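Local coordinates for protein histidine--tRNA ligase (Thermus thermophilus, PDB 1H4V) that joins L-histidine to tRNA(His) at the expense of ATP, releasing AMP and diphosphate, as a homodimeric class II aminoacyl-tRNA synthetase, at residues R174-L179 and N201-L206; Y264-F269 and G285-G290. All coordinates share one frame; numbering follows the deposited sequence.

Contact 1: R174-L179 and N201-L206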
ATOM      1  N   ARG A 174       7.997  41.444  -7.708  1.00 33.45           N
ATOM      2  CA  ARG A 174       7.422  42.735  -7.341  1.00 32.64           C
ATOM      3  C   ARG A 174       6.674  42.652  -6.018  1.00 31.15           C
ATOM      4  O   ARG A 174       6.806  43.528  -5.164  1.00 32.29           O
ATOM      5  CB  ARG A 174       6.472  43.233  -8.432  1.00 34.93           C
ATOM      6  CG  ARG A 174       7.169  43.672  -9.717  1.00 43.76           C
ATOM      7  CD  ARG A 174       6.159  44.073 -10.786  1.00 50.57           C
ATOM      8  NE  ARG A 174       6.805  44.563 -12.001  1.00 61.26           N
ATOM      9  CZ  ARG A 174       6.161  45.115 -13.030  1.00 66.61           C
ATOM     10  NH1 ARG A 174       4.840  45.250 -13.003  1.00 68.14           N
ATOM     11  NH2 ARG A 174       6.842  45.539 -14.088  1.00 68.11           N
ATOM     12  N   TYR A 175       5.893  41.595  -5.843  1.00 28.99           N
ATOM     13  CA  TYR A 175       5.131  41.432  -4.614  1.00 28.89           C
ATOM     14  C   TYR A 175       6.054  41.373  -3.399  1.00 28.77           C
ATOM     15  O   TYR A 175       5.770  41.977  -2.366  1.00 28.14           O
ATOM     16  CB  TYR A 175       4.275  40.167  -4.683  1.00 26.92           C
ATOM     17  CG  TYR A 175       3.328  40.010  -3.522  1.00 24.58           C
ATOM     18  CD1 TYR A 175       2.319  40.950  -3.286  1.00 25.67           C
ATOM     19  CD2 TYR A 175       3.420  38.914  -2.670  1.00 22.72           C
ATOM     20  CE1 TYR A 175       1.419  40.795  -2.227  1.00 19.35           C
ATOM     21  CE2 TYR A 175       2.533  38.753  -1.610  1.00 22.71           C
ATOM     22  CZ  TYR A 175       1.537  39.696  -1.399  1.00 20.65           C
ATOM     23  OH  TYR A 175       0.657  39.531  -0.360  1.00 22.17           O
ATOM     24  N   ASN A 176       7.160  40.642  -3.524  1.00 29.86           N
ATOM     25  CA  ASN A 176       8.114  40.532  -2.429  1.00 29.75           C
ATOM     26  C   ASN A 176       8.697  41.898  -2.079  1.00 29.16           C
ATOM     27  O   ASN A 176       8.918  42.199  -0.909  1.00 29.12           O
ATOM     28  CB  ASN A 176       9.238  39.549  -2.782  1.00 30.20           C
ATOM     29  CG  ASN A 176       8.889  38.113  -2.415  1.00 34.54           C
ATOM     30  OD1 ASN A 176       8.519  37.826  -1.276  1.00 32.18           O
ATOM     31  ND2 ASN A 176       9.010  37.203  -3.379  1.00 38.27           N
ATOM     32  N   ALA A 177       8.943  42.725  -3.090  1.00 28.29           N
ATOM     33  CA  ALA A 177       9.479  44.055  -2.836  1.00 29.19           C
ATOM     34  C   ALA A 177       8.422  44.794  -2.021  1.00 30.36           C
ATOM     35  O   ALA A 177       8.704  45.352  -0.961  1.00 32.02           O
ATOM     36  CB  ALA A 177       9.736  44.777  -4.144  1.00 27.78           C
ATOM     37  N   TYR A 178       7.194  44.779  -2.526  1.00 29.24           N
ATOM     38  CA  TYR A 178       6.082  45.417  -1.852  1.00 28.01           C
ATOM     39  C   TYR A 178       6.001  44.933  -0.411  1.00 28.60           C
ATOM     40  O   TYR A 178       5.811  45.728   0.510  1.00 27.15           O
ATOM     41  CB  TYR A 178       4.776  45.094  -2.574  1.00 27.79           C
ATOM     42  CG  TYR A 178       3.549  45.320  -1.729  1.00 27.97           C
ATOM     43  CD1 TYR A 178       3.141  46.606  -1.379  1.00 29.01           C
ATOM     44  CD2 TYR A 178       2.807  44.245  -1.259  1.00 26.35           C
ATOM     45  CE1 TYR A 178       2.018  46.809  -0.578  1.00 27.94           C
ATOM     46  CE2 TYR A 178       1.692  44.435  -0.461  1.00 27.68           C
ATOM     47  CZ  TYR A 178       1.299  45.718  -0.124  1.00 28.86           C
ATOM     48  OH  TYR A 178       0.177  45.897   0.653  1.00 31.31           O
ATOM     49  N   LEU A 179       6.138  43.625  -0.217  1.00 29.83           N
ATOM     50  CA  LEU A 179       6.082  43.071   1.127  1.00 31.61           C
ATOM     51  C   LEU A 179       7.202  43.612   1.999  1.00 32.91           C
ATOM     52  O   LEU A 179       7.016  43.803   3.198  1.00 32.33           O
ATOM     53  CB  LEU A 179       6.154  41.547   1.094  1.00 32.23           C
ATOM     54  CG  LEU A 179       4.873  40.832   0.673  1.00 32.14           C
ATOM     55  CD1 LEU A 179       5.091  39.322   0.716  1.00 30.21           C
ATOM     56  CD2 LEU A 179       3.741  41.236   1.609  1.00 31.66           C
ATOM     57  N   ASN A 201      13.091  35.777   1.495  1.00 49.72           N
ATOM     58  CA  ASN A 201      11.838  35.473   0.803  1.00 46.83           C
ATOM     59  C   ASN A 201      10.638  35.982   1.603  1.00 45.18           C
ATOM     60  O   ASN A 201      10.034  35.237   2.377  1.00 43.81           O
ATOM     61  CB  ASN A 201      11.714  33.960   0.596  1.00 49.00           C
ATOM     62  CG  ASN A 201      10.521  33.579  -0.267  1.00 52.70           C
ATOM     63  OD1 ASN A 201      10.209  32.395  -0.430  1.00 51.61           O
ATOM     64  ND2 ASN A 201       9.853  34.582  -0.834  1.00 54.18           N
ATOM     65  N   PRO A 202      10.282  37.266   1.430  1.00 43.97           N
ATOM     66  CA  PRO A 202       9.147  37.863   2.146  1.00 43.31           C
ATOM     67  C   PRO A 202       7.832  37.086   2.071  1.00 42.97           C
ATOM     68  O   PRO A 202       7.120  36.975   3.070  1.00 43.50           O
ATOM     69  CB  PRO A 202       9.046  39.249   1.522  1.00 41.77           C
ATOM     70  CG  PRO A 202      10.486  39.581   1.268  1.00 41.17           C
ATOM     71  CD  PRO A 202      11.009  38.293   0.661  1.00 41.63           C
ATOM     72  N   MET A 203       7.507  36.548   0.900  1.00 42.50           N
ATOM     73  CA  MET A 203       6.270  35.787   0.743  1.00 42.75           C
ATOM     74  C   MET A 203       6.143  34.589   1.681  1.00 42.38           C
ATOM     75  O   MET A 203       5.038  34.107   1.937  1.00 40.47           O
ATOM     76  CB  MET A 203       6.115  35.312  -0.697  1.00 44.13           C
ATOM     77  CG  MET A 203       5.653  36.392  -1.646  1.00 47.38           C
ATOM     78  SD  MET A 203       4.873  35.667  -3.083  1.00 50.25           S
ATOM     79  CE  MET A 203       6.297  35.394  -4.110  1.00 51.83           C
ATOM     80  N   ARG A 204       7.272  34.097   2.181  1.00 42.78           N
ATOM     81  CA  ARG A 204       7.251  32.968   3.102  1.00 43.94           C
ATOM     82  C   ARG A 204       6.626  33.389   4.434  1.00 43.23           C
ATOM     83  O   ARG A 204       6.084  32.560   5.166  1.00 43.18           O
ATOM     84  CB  ARG A 204       8.671  32.429   3.324  1.00 46.34           C
ATOM     85  N   ILE A 205       6.692  34.680   4.743  1.00 42.08           N
ATOM     86  CA  ILE A 205       6.120  35.177   5.987  1.00 43.86           C
ATOM     87  C   ILE A 205       4.603  34.990   6.000  1.00 44.47           C
ATOM     88  O   ILE A 205       3.996  34.868   7.063  1.00 44.50           O
ATOM     89  CB  ILE A 205       6.446  36.678   6.204  1.00 44.34           C
ATOM     90  CG1 ILE A 205       7.962  36.877   6.293  1.00 43.20           C
ATOM     91  CG2 ILE A 205       5.789  37.176   7.487  1.00 40.67           C
ATOM     92  CD1 ILE A 205       8.386  38.323   6.497  1.00 44.12           C
ATOM     93  N   LEU A 206       3.994  34.959   4.819  1.00 45.54           N
ATOM     94  CA  LEU A 206       2.548  34.784   4.714  1.00 46.71           C
ATOM     95  C   LEU A 206       2.160  33.320   4.889  1.00 48.60           C
ATOM     96  O   LEU A 206       0.984  32.999   5.049  1.00 48.22           O
ATOM     97  CB  LEU A 206       2.047  35.285   3.357  1.00 45.05           C
ATOM     98  CG  LEU A 206       2.402  36.717   2.947  1.00 41.48           C
ATOM     99  CD1 LEU A 206       1.836  36.990   1.575  1.00 41.00           C
ATOM    100  CD2 LEU A 206       1.857  37.710   3.957  1.00 40.40           C
TER
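In the helical part of the chain between the two catalytic stretches, helix 169-183 packs through Y175, N176 and L179 against P202, M203 and L206, in the turn that follows helix 192-200. A single side-chain-to-backbone hydrogen bond crosses this mainly apolar interface: M203 N donates to N176 OD1 at 2.7 Å, nearly in line with the amide C=O (164°) though bent at the hydrogen. The same oxygen lies 3.2 Å from P202 CB, so the proline ring and the bonded backbone N-H close round it together. Beside this grip, L179 sets its CB against P202 CB at 3.7 Å and reaches with CD1 toward M203 CG. Y175 swings its ring over L179, because its chi1 of -173° carries CG away from the backbone N; L179 CG lies against one face, toward the rim, and the ring turns its edge to the turn. M203 CG meets that edge at Y175 CD2, and the sulfur follows in a Met-aromatic contact, SD 4.9 Å from the ring centroid. The phenol oxygen is hydrogen-bonded to R223 O, which fixes the far end of the ring, and there L206 CD1 comes in near the ring plane, 3.4 Å from Y175 OH.

Contact 2: Y264-F269 and G285-G290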
ATOM      1  N   TYR A 264       6.417  27.631  -7.011  1.00 29.78           N
ATOM      2  CA  TYR A 264       4.976  27.618  -7.230  1.00 28.62           C
ATOM      3  C   TYR A 264       4.633  28.767  -8.154  1.00 28.71           C
ATOM      4  O   TYR A 264       5.087  29.900  -7.954  1.00 30.37           O
ATOM      5  CB  TYR A 264       4.210  27.755  -5.916  1.00 29.00           C
ATOM      6  CG  TYR A 264       4.214  26.493  -5.085  1.00 33.11           C
ATOM      7  CD1 TYR A 264       4.951  26.413  -3.900  1.00 35.58           C
ATOM      8  CD2 TYR A 264       3.487  25.372  -5.485  1.00 31.96           C
ATOM      9  CE1 TYR A 264       4.961  25.246  -3.136  1.00 37.53           C
ATOM     10  CE2 TYR A 264       3.489  24.204  -4.730  1.00 34.75           C
ATOM     11  CZ  TYR A 264       4.225  24.148  -3.559  1.00 36.68           C
ATOM     12  OH  TYR A 264       4.218  23.002  -2.806  1.00 41.89           O
ATOM     13  N   VAL A 265       3.824  28.476  -9.164  1.00 26.61           N
ATOM     14  CA  VAL A 265       3.453  29.475 -10.154  1.00 24.61           C
ATOM     15  C   VAL A 265       1.968  29.386 -10.520  1.00 25.31           C
ATOM     16  O   VAL A 265       1.351  28.327 -10.422  1.00 25.65           O
ATOM     17  CB  VAL A 265       4.353  29.290 -11.417  1.00 25.19           C
ATOM     18  CG1 VAL A 265       3.515  29.162 -12.669  1.00 22.97           C
ATOM     19  CG2 VAL A 265       5.339  30.433 -11.524  1.00 24.83           C
ATOM     20  N   ARG A 266       1.405  30.516 -10.932  1.00 24.05           N
ATOM     21  CA  ARG A 266       0.009  30.604 -11.331  1.00 23.63           C
ATOM     22  C   ARG A 266      -0.972  29.870 -10.417  1.00 23.29           C
ATOM     23  O   ARG A 266      -0.920  30.017  -9.195  1.00 25.42           O
ATOM     24  CB  ARG A 266      -0.138  30.133 -12.785  1.00 24.47           C
ATOM     25  CG  ARG A 266       0.714  30.962 -13.731  1.00 24.96           C
ATOM     26  CD  ARG A 266       0.550  30.631 -15.209  1.00 24.42           C
ATOM     27  NE  ARG A 266       1.456  31.486 -15.976  1.00 26.82           N
ATOM     28  CZ  ARG A 266       1.519  31.552 -17.300  1.00 25.09           C
ATOM     29  NH1 ARG A 266       0.727  30.808 -18.055  1.00 19.51           N
ATOM     30  NH2 ARG A 266       2.381  32.379 -17.865  1.00 31.34           N
ATOM     31  N   THR A 267      -1.855  29.080 -11.019  1.00 20.98           N
ATOM     32  CA  THR A 267      -2.897  28.341 -10.303  1.00 19.94           C
ATOM     33  C   THR A 267      -2.595  27.741  -8.935  1.00 18.54           C
ATOM     34  O   THR A 267      -1.574  27.096  -8.719  1.00 19.37           O
ATOM     35  CB  THR A 267      -3.455  27.199 -11.173  1.00 17.48           C
ATOM     36  OG1 THR A 267      -3.711  27.691 -12.491  1.00 22.01           O
ATOM     37  CG2 THR A 267      -4.760  26.684 -10.602  1.00 15.48           C
ATOM     38  N   ALA A 268      -3.517  27.967  -8.013  1.00 17.70           N
ATOM     39  CA  ALA A 268      -3.437  27.414  -6.669  1.00 17.80           C
ATOM     40  C   ALA A 268      -4.899  27.190  -6.328  1.00 17.98           C
ATOM     41  O   ALA A 268      -5.757  27.976  -6.737  1.00 19.49           O
ATOM     42  CB  ALA A 268      -2.816  28.400  -5.712  1.00 13.52           C
ATOM     43  N   PHE A 269      -5.198  26.128  -5.592  1.00 16.23           N
ATOM     44  CA  PHE A 269      -6.582  25.866  -5.255  1.00 15.65           C
ATOM     45  C   PHE A 269      -6.700  24.930  -4.081  1.00 17.61           C
ATOM     46  O   PHE A 269      -5.761  24.214  -3.744  1.00 17.54           O
ATOM     47  CB  PHE A 269      -7.316  25.274  -6.464  1.00 13.96           C
ATOM     48  CG  PHE A 269      -6.812  23.931  -6.876  1.00 11.46           C
ATOM     49  CD1 PHE A 269      -7.363  22.773  -6.336  1.00 13.68           C
ATOM     50  CD2 PHE A 269      -5.778  23.817  -7.803  1.00 13.49           C
ATOM     51  CE1 PHE A 269      -6.893  21.511  -6.713  1.00 15.83           C
ATOM     52  CE2 PHE A 269      -5.298  22.565  -8.190  1.00 17.03           C
ATOM     53  CZ  PHE A 269      -5.861  21.404  -7.641  1.00 13.57           C
ATOM     54  N   GLY A 285      -3.922  22.109  -4.293  1.00 18.46           N
ATOM     55  CA  GLY A 285      -2.714  22.031  -5.089  1.00 17.83           C
ATOM     56  C   GLY A 285      -2.512  23.215  -6.004  1.00 16.01           C
ATOM     57  O   GLY A 285      -2.844  24.345  -5.669  1.00 15.98           O
ATOM     58  N   GLY A 286      -1.958  22.953  -7.176  1.00 16.60           N
ATOM     59  CA  GLY A 286      -1.717  24.029  -8.110  1.00 16.67           C
ATOM     60  C   GLY A 286      -0.534  23.748  -9.004  1.00 16.31           C
ATOM     61  O   GLY A 286       0.023  22.653  -8.996  1.00 15.57           O
ATOM     62  N   ARG A 287      -0.153  24.760  -9.774  1.00 18.91           N
ATOM     63  CA  ARG A 287       0.944  24.664 -10.723  1.00 19.87           C
ATOM     64  C   ARG A 287       2.286  24.917 -10.032  1.00 19.66           C
ATOM     65  O   ARG A 287       2.375  25.733  -9.110  1.00 19.93           O
ATOM     66  CB  ARG A 287       0.672  25.659 -11.858  1.00 17.55           C
ATOM     67  CG  ARG A 287       1.678  25.686 -12.987  1.00 18.11           C
ATOM     68  CD  ARG A 287       1.082  26.436 -14.169  1.00 18.83           C
ATOM     69  NE  ARG A 287       0.064  25.645 -14.865  1.00 15.89           N
ATOM     70  CZ  ARG A 287       0.347  24.605 -15.649  1.00 19.31           C
ATOM     71  NH1 ARG A 287       1.610  24.232 -15.836  1.00 14.44           N
ATOM     72  NH2 ARG A 287      -0.623  23.935 -16.256  1.00 20.92           N
ATOM     73  N   TYR A 288       3.321  24.210 -10.473  1.00 21.33           N
ATOM     74  CA  TYR A 288       4.657  24.328  -9.880  1.00 25.51           C
ATOM     75  C   TYR A 288       5.763  24.130 -10.907  1.00 28.41           C
ATOM     76  O   TYR A 288       6.588  23.222 -10.777  1.00 29.31           O
ATOM     77  CB  TYR A 288       4.813  23.283  -8.788  1.00 22.73           C
ATOM     78  CG  TYR A 288       4.425  21.902  -9.257  1.00 28.02           C
ATOM     79  CD1 TYR A 288       5.313  21.112  -9.993  1.00 26.60           C
ATOM     80  CD2 TYR A 288       3.149  21.398  -9.003  1.00 27.31           C
ATOM     81  CE1 TYR A 288       4.940  19.866 -10.464  1.00 23.66           C
ATOM     82  CE2 TYR A 288       2.765  20.153  -9.471  1.00 21.48           C
ATOM     83  CZ  TYR A 288       3.663  19.394 -10.202  1.00 25.85           C
ATOM     84  OH  TYR A 288       3.273  18.178 -10.696  1.00 23.23           O
ATOM     85  N   ASP A 289       5.806  25.008 -11.897  1.00 28.16           N
ATOM     86  CA  ASP A 289       6.776  24.918 -12.980  1.00 31.39           C
ATOM     87  C   ASP A 289       8.290  24.896 -12.711  1.00 29.75           C
ATOM     88  O   ASP A 289       9.037  24.383 -13.541  1.00 33.47           O
ATOM     89  CB  ASP A 289       6.441  25.999 -14.014  1.00 35.20           C
ATOM     90  CG  ASP A 289       5.022  25.846 -14.572  1.00 41.77           C
ATOM     91  OD1 ASP A 289       4.564  26.746 -15.304  1.00 47.38           O
ATOM     92  OD2 ASP A 289       4.365  24.821 -14.272  1.00 39.81           O
ATOM     93  N   GLY A 290       8.760  25.411 -11.581  1.00 26.68           N
ATOM     94  CA  GLY A 290      10.199  25.399 -11.345  1.00 23.19           C
ATOM     95  C   GLY A 290      10.803  24.301 -10.471  1.00 23.38           C
ATOM     96  O   GLY A 290      11.997  24.330 -10.168  1.00 20.38           O
TER
HETATM   97  O   HOH W   1       0.606  27.167  -7.527  1.00 24.22           O
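F269 and G285 pair at the open end of the antiparallel beta hairpin of strands 267-272 and 281-287, in the large sheet of the catalytic domain. Backbone hydrogen bonds carry the pairing. F269 N donates to G285 O at 3.0 Å and G285 N to F269 O at 2.8 Å; two residues along each strand, R287 N donates to T267 O (2.9 Å). At the non-hydrogen-bonded pair A268 and G286 the CA atoms come within 4.1 Å, and a CB on G286 would run into T267 O. Just before T267 the chain turns a corner at R266.

Among apolar contacts, the F269 ring lies flat along G285, whose CA makes a CH-pi contact 4.3 Å from the ring centroid. The ring's chi1 of 65° places CG between the backbone N and carbonyl carbon, folding it back over the neighbouring strand. Replacing F269 with an alanine removes the ring and is likely to leave a gap between G285 and A143, V144 and L147 of helix 137-153. V265 CG1 packs on R287 CG at 3.9 Å.

Among the charged groups, R287 is bent at chi3 so that, within 285-290 and beside V265, NH1 reaches the syn lone pair of D289 OD2 at 3.2 Å, in the guanidinium plane. NH2 pairs with D140, and D289 OD2 also accepts from G302 N. Shared between two carboxylates, the buried guanidinium is probably well compensated and held from turning.

Overall arrangement
Contact 2 is a buried pairing of neighbouring strands in the large sheet of the catalytic domain, whereas contact 1 is partly buried and lies farther from the chain's centre, in a helical region without strands. They share no element: 174-179 and 201-206 join a helix to a turn, 264-269 and 285-290 the two arms of one hairpin. Chemistry follows place. Backbone hydrogen bonds and salt-bridged side chains dominate contact 2; apolar side chains and one asparagine carbonyl join the helical pieces. The centres lie about 17 Å apart and the nearest atoms about 7 Å, without touching, and contact 1 closes along the chain before contact 2 opens.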